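Local coordinates for protein aclacinomycin-N/aclacinomycin-A oxidase (Streptomyces galilaeus, PDB 2IPI) that oxidises the terminal sugar of aclacinomycins in the last two steps of their biosynthesis, using a bicovalently attached FAD and molecular oxygen, at residues 361-366 against 421-426; 292-297 against 391-396. All blocks are in the same frame, centred on the assembly; numbering follows the deposited sequence.

Interaction 1 of 2, residues 361-366 against 421-426. With AKY (methyl (2S,4R)-2-ethyl-2,5,7-trihydroxy-6,11-dioxo-4-{[2,3,6-trideoxy-4-O-{2,6-dideoxy-4-O-[(2S,6S)-6-methyl-5-oxotetrahydro-2h -pyran-2-yl]-alpha-D-lyxo-hexopyranosyl}-3-(dimethylamino)-D-ribo-hexopyranosyl]oxy}-1,2,3,4,6,11-hexahydrotetracene-1-c arboxylate), chain E.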
loop_
_atom_site.group_PDB
_atom_site.type_symbol
_atom_site.label_atom_id
_atom_site.label_comp_id
_atom_site.label_asym_id
_atom_site.label_seq_id
_atom_site.Cartn_x
_atom_site.Cartn_y
_atom_site.Cartn_z
ATOM N N THR A 361 -0.581 -13.997 8.282
ATOM C CA THR A 361 0.248 -13.701 7.126
ATOM C C THR A 361 1.621 -13.121 7.479
ATOM O O THR A 361 1.844 -12.501 8.509
ATOM C CB THR A 361 -0.404 -12.678 6.164
ATOM O OG1 THR A 361 -0.470 -11.412 6.852
ATOM C CG2 THR A 361 -1.824 -13.051 5.790
ATOM N N LYS A 362 2.554 -13.327 6.570
ATOM C CA LYS A 362 3.853 -12.690 6.520
ATOM C C LYS A 362 4.160 -12.254 5.101
ATOM O O LYS A 362 4.036 -13.074 4.184
ATOM C CB LYS A 362 4.948 -13.626 7.054
ATOM C CG LYS A 362 6.341 -13.026 7.111
ATOM C CD LYS A 362 6.394 -11.569 7.490
ATOM C CE LYS A 362 7.283 -11.160 8.645
ATOM N NZ LYS A 362 7.796 -9.765 8.440
ATOM N N SER A 363 4.537 -10.990 4.871
ATOM C CA SER A 363 4.827 -10.603 3.489
ATOM C C SER A 363 5.980 -9.619 3.360
ATOM O O SER A 363 6.452 -8.999 4.319
ATOM C CB SER A 363 3.579 -10.026 2.804
ATOM O OG SER A 363 2.863 -9.192 3.688
ATOM N N LYS A 364 6.469 -9.507 2.117
ATOM C CA LYS A 364 7.623 -8.685 1.787
ATOM C C LYS A 364 7.657 -8.348 0.304
ATOM O O LYS A 364 7.465 -9.208 -0.567
ATOM C CB LYS A 364 8.943 -9.353 2.176
ATOM C CG LYS A 364 8.832 -10.862 2.278
ATOM C CD LYS A 364 10.144 -11.467 2.700
ATOM C CE LYS A 364 10.973 -10.595 3.608
ATOM N NZ LYS A 364 11.003 -11.036 5.028
ATOM N N GLY A 365 7.937 -7.072 0.020
ATOM C CA GLY A 365 7.914 -6.581 -1.329
ATOM C C GLY A 365 9.202 -6.073 -1.916
ATOM O O GLY A 365 10.268 -6.248 -1.313
ATOM N N ALA A 366 9.075 -5.453 -3.091
ATOM C CA ALA A 366 10.179 -4.889 -3.851
ATOM C C ALA A 366 9.718 -4.052 -5.046
ATOM O O ALA A 366 8.680 -4.293 -5.667
ATOM C CB ALA A 366 11.108 -5.994 -4.365
ATOM N N LYS A 421 6.102 -3.709 -9.468
ATOM C CA LYS A 421 6.186 -3.864 -8.018
ATOM C C LYS A 421 5.886 -5.310 -7.618
ATOM O O LYS A 421 4.966 -5.911 -8.179
ATOM C CB LYS A 421 5.181 -2.940 -7.349
ATOM C CG LYS A 421 5.770 -2.010 -6.295
ATOM C CD LYS A 421 4.693 -1.760 -5.250
ATOM C CE LYS A 421 4.143 -0.349 -5.438
ATOM N NZ LYS A 421 4.226 0.498 -4.238
ATOM N N VAL A 422 6.604 -5.851 -6.641
ATOM C CA VAL A 422 6.324 -7.239 -6.243
ATOM C C VAL A 422 5.983 -7.325 -4.764
ATOM O O VAL A 422 6.489 -6.570 -3.939
ATOM C CB VAL A 422 7.467 -8.215 -6.589
ATOM C CG1 VAL A 422 8.253 -7.741 -7.808
ATOM C CG2 VAL A 422 8.426 -8.426 -5.433
ATOM N N TRP A 423 5.094 -8.236 -4.401
ATOM C CA TRP A 423 4.696 -8.480 -3.018
ATOM C C TRP A 423 4.687 -9.977 -2.738
ATOM O O TRP A 423 3.878 -10.684 -3.344
ATOM C CB TRP A 423 3.305 -7.919 -2.731
ATOM C CG TRP A 423 2.835 -7.968 -1.304
ATOM C CD1 TRP A 423 3.383 -7.282 -0.262
ATOM C CD2 TRP A 423 1.744 -8.725 -0.762
ATOM N NE1 TRP A 423 2.696 -7.568 0.893
ATOM C CE2 TRP A 423 1.684 -8.452 0.615
ATOM C CE3 TRP A 423 0.804 -9.613 -1.300
ATOM C CZ2 TRP A 423 0.737 -9.023 1.460
ATOM C CZ3 TRP A 423 -0.138 -10.178 -0.466
ATOM C CH2 TRP A 423 -0.177 -9.890 0.908
ATOM N N MET A 424 5.553 -10.456 -1.848
ATOM C CA MET A 424 5.555 -11.905 -1.597
ATOM C C MET A 424 5.031 -12.227 -0.205
ATOM O O MET A 424 5.304 -11.510 0.758
ATOM C CB MET A 424 6.949 -12.502 -1.731
ATOM C CG MET A 424 7.737 -11.970 -2.917
ATOM S SD MET A 424 9.343 -12.795 -2.977
ATOM C CE MET A 424 9.918 -12.216 -4.565
ATOM N N SER A 425 4.281 -13.328 -0.131
ATOM C CA SER A 425 3.632 -13.706 1.105
ATOM C C SER A 425 3.493 -15.217 1.295
ATOM O O SER A 425 3.651 -15.979 0.348
ATOM C CB SER A 425 2.220 -13.095 1.164
ATOM O OG SER A 425 1.367 -13.740 0.225
ATOM N N ALA A 426 3.198 -15.540 2.535
ATOM C CA ALA A 426 2.728 -16.783 3.095
ATOM C C ALA A 426 1.496 -16.444 3.941
ATOM O O ALA A 426 1.502 -15.442 4.663
ATOM C CB ALA A 426 3.750 -17.494 3.964
HETATM O O15 AKY E . -0.376 -4.069 -3.189
HETATM C C42 AKY E . -1.163 -4.926 -2.746
HETATM C C40 AKY E . -2.275 -5.421 -3.702
HETATM C C38 AKY E . -3.110 -6.517 -3.178
HETATM C C39 AKY E . -0.914 -5.764 -1.426
HETATM C C41 AKY E . 0.166 -6.283 -0.822
HETATM O O14 AKY E . -2.053 -6.421 -0.920
HETATM C C37 AKY E . -2.708 -7.196 -1.916
HETATM O O13 AKY E . -3.811 -7.909 -1.418
HETATM C C35 AKY E . -3.528 -9.162 -0.868
HETATM C C34 AKY E . -3.971 -10.320 -1.768
HETATM C C36 AKY E . -3.912 -9.990 -3.157
HETATM O O11 AKY E . -5.344 -10.899 -1.430
HETATM C C33 AKY E . -4.036 -9.283 0.558
HETATM O O12 AKY E . -3.600 -8.209 1.540
HETATM C C32 AKY E . -5.375 -9.673 0.653
HETATM C C31 AKY E . -5.592 -10.936 0.070
HETATM O O7 AKY E . -6.127 -17.407 -0.052
HETATM C C7 AKY E . -7.171 -17.967 0.747
HETATM C C8 AKY E . -8.476 -17.729 0.093
HETATM C C9 AKY E . -8.715 -18.753 -0.988
HETATM O O9 AKY E . -7.574 -18.765 -1.773
HETATM C C13 AKY E . -9.962 -18.396 -1.713
HETATM C C14 AKY E . -9.671 -17.022 -2.321
HETATM C C20 AKY E . -6.864 -19.426 0.862
HETATM C C19 AKY E . -7.639 -20.441 0.297
HETATM C C10 AKY E . -8.960 -20.051 -0.320
HETATM C C11 AKY E . -7.313 -21.782 0.501
HETATM C C18 AKY E . -6.214 -22.130 1.286
HETATM C C17 AKY E . -5.429 -21.125 1.865
HETATM C C6 AKY E . -5.763 -19.796 1.633
HETATM O O6 AKY E . -5.030 -18.804 2.181
HETATM C C12 AKY E . -5.933 -23.495 1.527
HETATM O O3 AKY E . -6.613 -24.408 1.010
HETATM C C15 AKY E . -4.857 -23.834 2.384
HETATM C C1 AKY E . -4.622 -25.176 2.678
HETATM C C2 AKY E . -3.609 -25.567 3.555
HETATM C C3 AKY E . -2.819 -24.571 4.129
HETATM C C16 AKY E . -4.066 -22.824 2.974
HETATM C C5 AKY E . -4.350 -21.465 2.715
HETATM O O5 AKY E . -3.743 -20.504 3.228
HETATM C C4 AKY E . -3.041 -23.227 3.844
HETATM O O4 AKY E . -2.241 -22.313 4.451
HETATM O O18 AKY E . -4.862 -12.031 0.646
HETATM C C45 AKY E . -5.551 -16.250 0.568
HETATM C C43 AKY E . -9.957 -19.907 0.827
HETATM O O16 AKY E . -9.607 -19.500 1.940
HETATM O O17 AKY E . -11.266 -20.254 0.658
HETATM C C44 AKY E . -11.565 -21.292 1.599
HETATM O O19 AKY E . -6.502 -15.287 0.950
HETATM C C47 AKY E . -4.097 -14.250 0.043
HETATM N N11 AKY E . -2.866 -14.011 0.819
HETATM C C52 AKY E . -1.674 -13.625 0.143
HETATM C C51 AKY E . -2.997 -13.486 2.136
HETATM C C46 AKY E . -4.531 -15.644 -0.391
HETATM C C48 AKY E . -5.303 -13.321 0.184
HETATM C C49 AKY E . -6.286 -13.886 1.195
HETATM C C50 AKY E . -6.352 -13.318 2.618
#

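Interaction 2 of 2, residues 292-297 against 391-396. With AKY (methyl (2S,4R)-2-ethyl-2,5,7-trihydroxy-6,11-dioxo-4-{[2,3,6-trideoxy-4-O-{2,6-dideoxy-4-O-[(2S,6S)-6-methyl-5-oxotetrahydro-2h -pyran-2-yl]-alpha-D-lyxo-hexopyranosyl}-3-(dimethylamino)-D-ribo-hexopyranosyl]oxy}-1,2,3,4,6,11-hexahydrotetracene-1-c arboxylate), chain E.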
loop_
_atom_site.group_PDB
_atom_site.type_symbol
_atom_site.label_atom_id
_atom_site.label_comp_id
_atom_site.label_asym_id
_atom_site.label_seq_id
_atom_site.Cartn_x
_atom_site.Cartn_y
_atom_site.Cartn_z
ATOM N N VAL A 292 -2.106 -7.691 -12.253
ATOM C CA VAL A 292 -1.486 -8.414 -11.160
ATOM C C VAL A 292 -1.211 -9.853 -11.604
ATOM O O VAL A 292 -2.134 -10.532 -12.047
ATOM C CB VAL A 292 -2.369 -8.423 -9.908
ATOM C CG1 VAL A 292 -1.682 -9.175 -8.775
ATOM C CG2 VAL A 292 -2.698 -6.997 -9.499
ATOM N N PHE A 293 0.042 -10.278 -11.513
ATOM C CA PHE A 293 0.339 -11.670 -11.919
ATOM C C PHE A 293 0.495 -12.464 -10.632
ATOM O O PHE A 293 1.471 -12.281 -9.920
ATOM C CB PHE A 293 1.549 -11.758 -12.830
ATOM C CG PHE A 293 1.571 -12.970 -13.770
ATOM C CD1 PHE A 293 2.450 -13.000 -14.834
ATOM C CD2 PHE A 293 0.710 -14.032 -13.573
ATOM C CE1 PHE A 293 2.468 -14.085 -15.708
ATOM C CE2 PHE A 293 0.719 -15.126 -14.418
ATOM C CZ PHE A 293 1.611 -15.142 -15.475
ATOM N N TYR A 294 -0.487 -13.313 -10.329
ATOM C CA TYR A 294 -0.419 -14.077 -9.095
ATOM C C TYR A 294 0.332 -15.392 -9.364
ATOM O O TYR A 294 -0.258 -16.304 -9.929
ATOM C CB TYR A 294 -1.787 -14.393 -8.497
ATOM C CG TYR A 294 -2.637 -13.196 -8.159
ATOM C CD1 TYR A 294 -3.742 -12.873 -8.944
ATOM C CD2 TYR A 294 -2.335 -12.391 -7.066
ATOM C CE1 TYR A 294 -4.528 -11.776 -8.641
ATOM C CE2 TYR A 294 -3.116 -11.290 -6.756
ATOM C CZ TYR A 294 -4.208 -10.996 -7.552
ATOM O OH TYR A 294 -4.979 -9.907 -7.241
ATOM N N LEU A 295 1.588 -15.378 -8.935
ATOM C CA LEU A 295 2.424 -16.566 -9.072
ATOM C C LEU A 295 2.256 -17.478 -7.856
ATOM O O LEU A 295 3.094 -17.474 -6.958
ATOM C CB LEU A 295 3.887 -16.169 -9.292
ATOM C CG LEU A 295 4.066 -15.155 -10.435
ATOM C CD1 LEU A 295 5.511 -14.730 -10.580
ATOM C CD2 LEU A 295 3.538 -15.766 -11.731
ATOM N N ASN A 296 1.165 -18.224 -7.871
ATOM C CA ASN A 296 0.801 -19.183 -6.855
ATOM C C ASN A 296 1.721 -20.405 -6.825
ATOM O O ASN A 296 2.342 -20.734 -7.835
ATOM C CB ASN A 296 -0.632 -19.682 -7.094
ATOM C CG ASN A 296 -1.674 -18.588 -7.028
ATOM O OD1 ASN A 296 -1.837 -17.908 -6.018
ATOM N ND2 ASN A 296 -2.414 -18.420 -8.112
ATOM N N SER A 297 1.769 -21.070 -5.675
ATOM C CA SER A 297 2.511 -22.315 -5.525
ATOM C C SER A 297 1.810 -23.491 -6.211
ATOM O O SER A 297 0.666 -23.325 -6.631
ATOM C CB SER A 297 2.711 -22.634 -4.041
ATOM O OG SER A 297 3.774 -21.842 -3.512
ATOM N N TRP A 391 1.285 -22.219 1.893
ATOM C CA TRP A 391 0.587 -21.436 0.891
ATOM C C TRP A 391 1.328 -20.156 0.520
ATOM O O TRP A 391 0.984 -19.085 1.033
ATOM C CB TRP A 391 -0.809 -21.060 1.407
ATOM C CG TRP A 391 -1.912 -21.429 0.469
ATOM C CD1 TRP A 391 -2.697 -20.589 -0.260
ATOM C CD2 TRP A 391 -2.350 -22.762 0.168
ATOM N NE1 TRP A 391 -3.601 -21.321 -1.001
ATOM C CE2 TRP A 391 -3.406 -22.657 -0.755
ATOM C CE3 TRP A 391 -1.947 -24.028 0.590
ATOM C CZ2 TRP A 391 -4.070 -23.770 -1.268
ATOM C CZ3 TRP A 391 -2.609 -25.132 0.077
ATOM C CH2 TRP A 391 -3.658 -24.994 -0.840
ATOM N N GLY A 392 2.333 -20.249 -0.345
ATOM C CA GLY A 392 3.157 -19.157 -0.786
ATOM C C GLY A 392 2.814 -18.621 -2.155
ATOM O O GLY A 392 2.258 -19.266 -3.056
ATOM N N GLU A 393 3.141 -17.340 -2.383
ATOM C CA GLU A 393 2.939 -16.809 -3.728
ATOM C C GLU A 393 3.708 -15.502 -3.928
ATOM O O GLU A 393 4.025 -14.798 -2.975
ATOM C CB GLU A 393 1.462 -16.606 -4.044
ATOM C CG GLU A 393 0.662 -15.710 -3.105
ATOM C CD GLU A 393 0.226 -14.453 -3.852
ATOM O OE1 GLU A 393 -0.945 -14.025 -3.767
ATOM O OE2 GLU A 393 1.129 -13.922 -4.535
ATOM N N VAL A 394 3.958 -15.254 -5.207
ATOM C CA VAL A 394 4.583 -14.043 -5.692
ATOM C C VAL A 394 3.661 -13.277 -6.622
ATOM O O VAL A 394 3.251 -13.771 -7.666
ATOM C CB VAL A 394 5.879 -14.367 -6.474
ATOM C CG1 VAL A 394 6.441 -13.089 -7.084
ATOM C CG2 VAL A 394 6.839 -15.117 -5.556
ATOM N N SER A 395 3.357 -12.041 -6.247
ATOM C CA SER A 395 2.534 -11.200 -7.114
ATOM C C SER A 395 3.395 -10.160 -7.815
ATOM O O SER A 395 4.215 -9.471 -7.196
ATOM C CB SER A 395 1.446 -10.526 -6.288
ATOM O OG SER A 395 0.579 -11.468 -5.700
ATOM N N LEU A 396 3.227 -10.015 -9.114
ATOM C CA LEU A 396 3.917 -8.988 -9.870
ATOM C C LEU A 396 2.879 -7.980 -10.370
ATOM O O LEU A 396 1.909 -8.395 -11.005
ATOM C CB LEU A 396 4.714 -9.535 -11.054
ATOM C CG LEU A 396 5.507 -10.818 -10.803
ATOM C CD1 LEU A 396 5.975 -11.422 -12.129
ATOM C CD2 LEU A 396 6.688 -10.534 -9.892
HETATM O O15 AKY E . -0.376 -4.069 -3.189
HETATM C C42 AKY E . -1.163 -4.926 -2.746
HETATM C C40 AKY E . -2.275 -5.421 -3.702
HETATM C C38 AKY E . -3.110 -6.517 -3.178
HETATM C C39 AKY E . -0.914 -5.764 -1.426
HETATM C C41 AKY E . 0.166 -6.283 -0.822
HETATM O O14 AKY E . -2.053 -6.421 -0.920
HETATM C C37 AKY E . -2.708 -7.196 -1.916
HETATM O O13 AKY E . -3.811 -7.909 -1.418
HETATM C C35 AKY E . -3.528 -9.162 -0.868
HETATM C C34 AKY E . -3.971 -10.320 -1.768
HETATM C C36 AKY E . -3.912 -9.990 -3.157
HETATM O O11 AKY E . -5.344 -10.899 -1.430
HETATM C C33 AKY E . -4.036 -9.283 0.558
HETATM O O12 AKY E . -3.600 -8.209 1.540
HETATM C C32 AKY E . -5.375 -9.673 0.653
HETATM C C31 AKY E . -5.592 -10.936 0.070
HETATM O O7 AKY E . -6.127 -17.407 -0.052
HETATM C C7 AKY E . -7.171 -17.967 0.747
HETATM C C8 AKY E . -8.476 -17.729 0.093
HETATM C C9 AKY E . -8.715 -18.753 -0.988
HETATM O O9 AKY E . -7.574 -18.765 -1.773
HETATM C C13 AKY E . -9.962 -18.396 -1.713
HETATM C C14 AKY E . -9.671 -17.022 -2.321
HETATM C C20 AKY E . -6.864 -19.426 0.862
HETATM C C19 AKY E . -7.639 -20.441 0.297
HETATM C C10 AKY E . -8.960 -20.051 -0.320
HETATM C C11 AKY E . -7.313 -21.782 0.501
HETATM C C18 AKY E . -6.214 -22.130 1.286
HETATM C C17 AKY E . -5.429 -21.125 1.865
HETATM C C6 AKY E . -5.763 -19.796 1.633
HETATM O O6 AKY E . -5.030 -18.804 2.181
HETATM C C12 AKY E . -5.933 -23.495 1.527
HETATM O O3 AKY E . -6.613 -24.408 1.010
HETATM C C15 AKY E . -4.857 -23.834 2.384
HETATM C C1 AKY E . -4.622 -25.176 2.678
HETATM C C2 AKY E . -3.609 -25.567 3.555
HETATM C C3 AKY E . -2.819 -24.571 4.129
HETATM C C16 AKY E . -4.066 -22.824 2.974
HETATM C C5 AKY E . -4.350 -21.465 2.715
HETATM O O5 AKY E . -3.743 -20.504 3.228
HETATM C C4 AKY E . -3.041 -23.227 3.844
HETATM O O4 AKY E . -2.241 -22.313 4.451
HETATM O O18 AKY E . -4.862 -12.031 0.646
HETATM C C45 AKY E . -5.551 -16.250 0.568
HETATM C C43 AKY E . -9.957 -19.907 0.827
HETATM O O16 AKY E . -9.607 -19.500 1.940
HETATM O O17 AKY E . -11.266 -20.254 0.658
HETATM C C44 AKY E . -11.565 -21.292 1.599
HETATM O O19 AKY E . -6.502 -15.287 0.950
HETATM C C47 AKY E . -4.097 -14.250 0.043
HETATM N N11 AKY E . -2.866 -14.011 0.819
HETATM C C52 AKY E . -1.674 -13.625 0.143
HETATM C C51 AKY E . -2.997 -13.486 2.136
HETATM C C46 AKY E . -4.531 -15.644 -0.391
HETATM C C48 AKY E . -5.303 -13.321 0.184
HETATM C C49 AKY E . -6.286 -13.886 1.195
HETATM C C50 AKY E . -6.352 -13.318 2.618
#

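Interaction 1 of 2, residues 361-366 against 421-426
S363 and W423 meet on the side of the sheet that lines the aclacinomycin pocket. S363 OG stands 3.1 Å from W423 CZ2, approaching the indole obliquely. Its first torsion places OG between the backbone N and the carbonyl carbon, which turns the hydroxyl toward that ring. With CG anti to its own backbone N (chi1 -174°), W423 brings its indole beneath the ligand: the C41 methyl of the terminal sugar points at one face, its parent carbon C39 standing 4.0 Å above the ring centre. S425 CB lies over the opposite face, toward the rim, also 4.0 Å off the plane.

These residues sit on neighbouring antiparallel strands at one border of the seven-stranded sheet of the substrate-binding domain, a layout known from berberine-bridge-type flavoproteins. Hydrogen-bonded pairs K362-A426, K364-M424 and A366-V422 join the two backbones. V422 N to A366 O (2.8 Å) is nearly straight at 170°, while its return bond, A366 N to V422 O, is bent to 140°. G365 pairs with W423 without hydrogen bonds; with no side chain on the glycine, its CA comes within 3.0 Å of the neighbouring V422 O.

The other face, carrying K362, K364, A366, V422, M424 and A426, is apolar close to the strands, as A366 CB against V422 CG2 (3.8 Å) attests. Helix 434-448 covers M424, A426 and the stem of K362. The lysine ends turn to carboxylates instead, K362 to E92 and D471, K364 to D471 and D473. On the pocket side T361 OG1 is hydrogen-bonded to N49.

Interaction 2 of 2, residues 292-297 against 391-396
L295 fits tightly against V394 and L396, whereas N296 and Y294, on the opposite face of the same antiparallel pair, remain partly exposed. On the tight side L295 CB lies 3.0 Å from V394 O. Its CG is anti to the carbonyl carbon (chi1 -52°), and from there CD1 crosses the L396 side chain at an angle to reach L396 CD1 at 3.7 Å. The backbones are fastened through the F293-L396 and L295-V394 pairs, with V394 N to L295 O 3.0 Å long and almost straight at 171°, although the donor stands well out of the carbonyl plane. Beyond N296 the strand gives way to loop, and G392 O receives S297 OG (3.0 Å) as well as a weak bond from S297 N.

The looser side is the pocket side. The Y294 ring and the E393 carboxylate run alongside each other with planes 89° apart, and S395 OG approaches the ring obliquely, 3.3 Å from Y294 CD2. S395 OG donates to the syn lone pair of E393 OE2 at 2.8 Å, a bond that limits rotation of the carboxylate. W391 makes no contact with 292-297; instead its indole stacks face to face on the fused rings of AKY in an offset, parallel-displaced manner, with ligand C15 3.3 Å above its plane, so this strand carries one wall of the site for the anthracycline core.

In the seven-stranded sheet the pair is central, flanked by strand 302-310 beside 290-296 and by strand 420-428 beside 391-398. Helices 262-278 and 374-385 pack onto the leucine face, touching L295 and L396, and L295, V394 and S297, respectively.

Overall arrangement
Both contacts belong to one antiparallel sheet, and strands 391-398 and 420-428 are adjacent in it: S425 O lies 3.1 Å from E393 N, and W423 N 3.2 Å from S395 O. The centres of the two contacts are about 9 Å apart. Interaction 1 involves the outermost strand 360-368, yet all its touching residues are buried; interaction 2 is interior to the sheet but keeps two partly exposed residues on its ligand side. On the helix-covered face interaction 1 mixes apolar groups with lysines that reach carboxylates, whereas F293, L295, V394 and L396 of interaction 2 are apolar. Across the common pocket face, W423 meets the terminal sugar and W391 the anthracycline core.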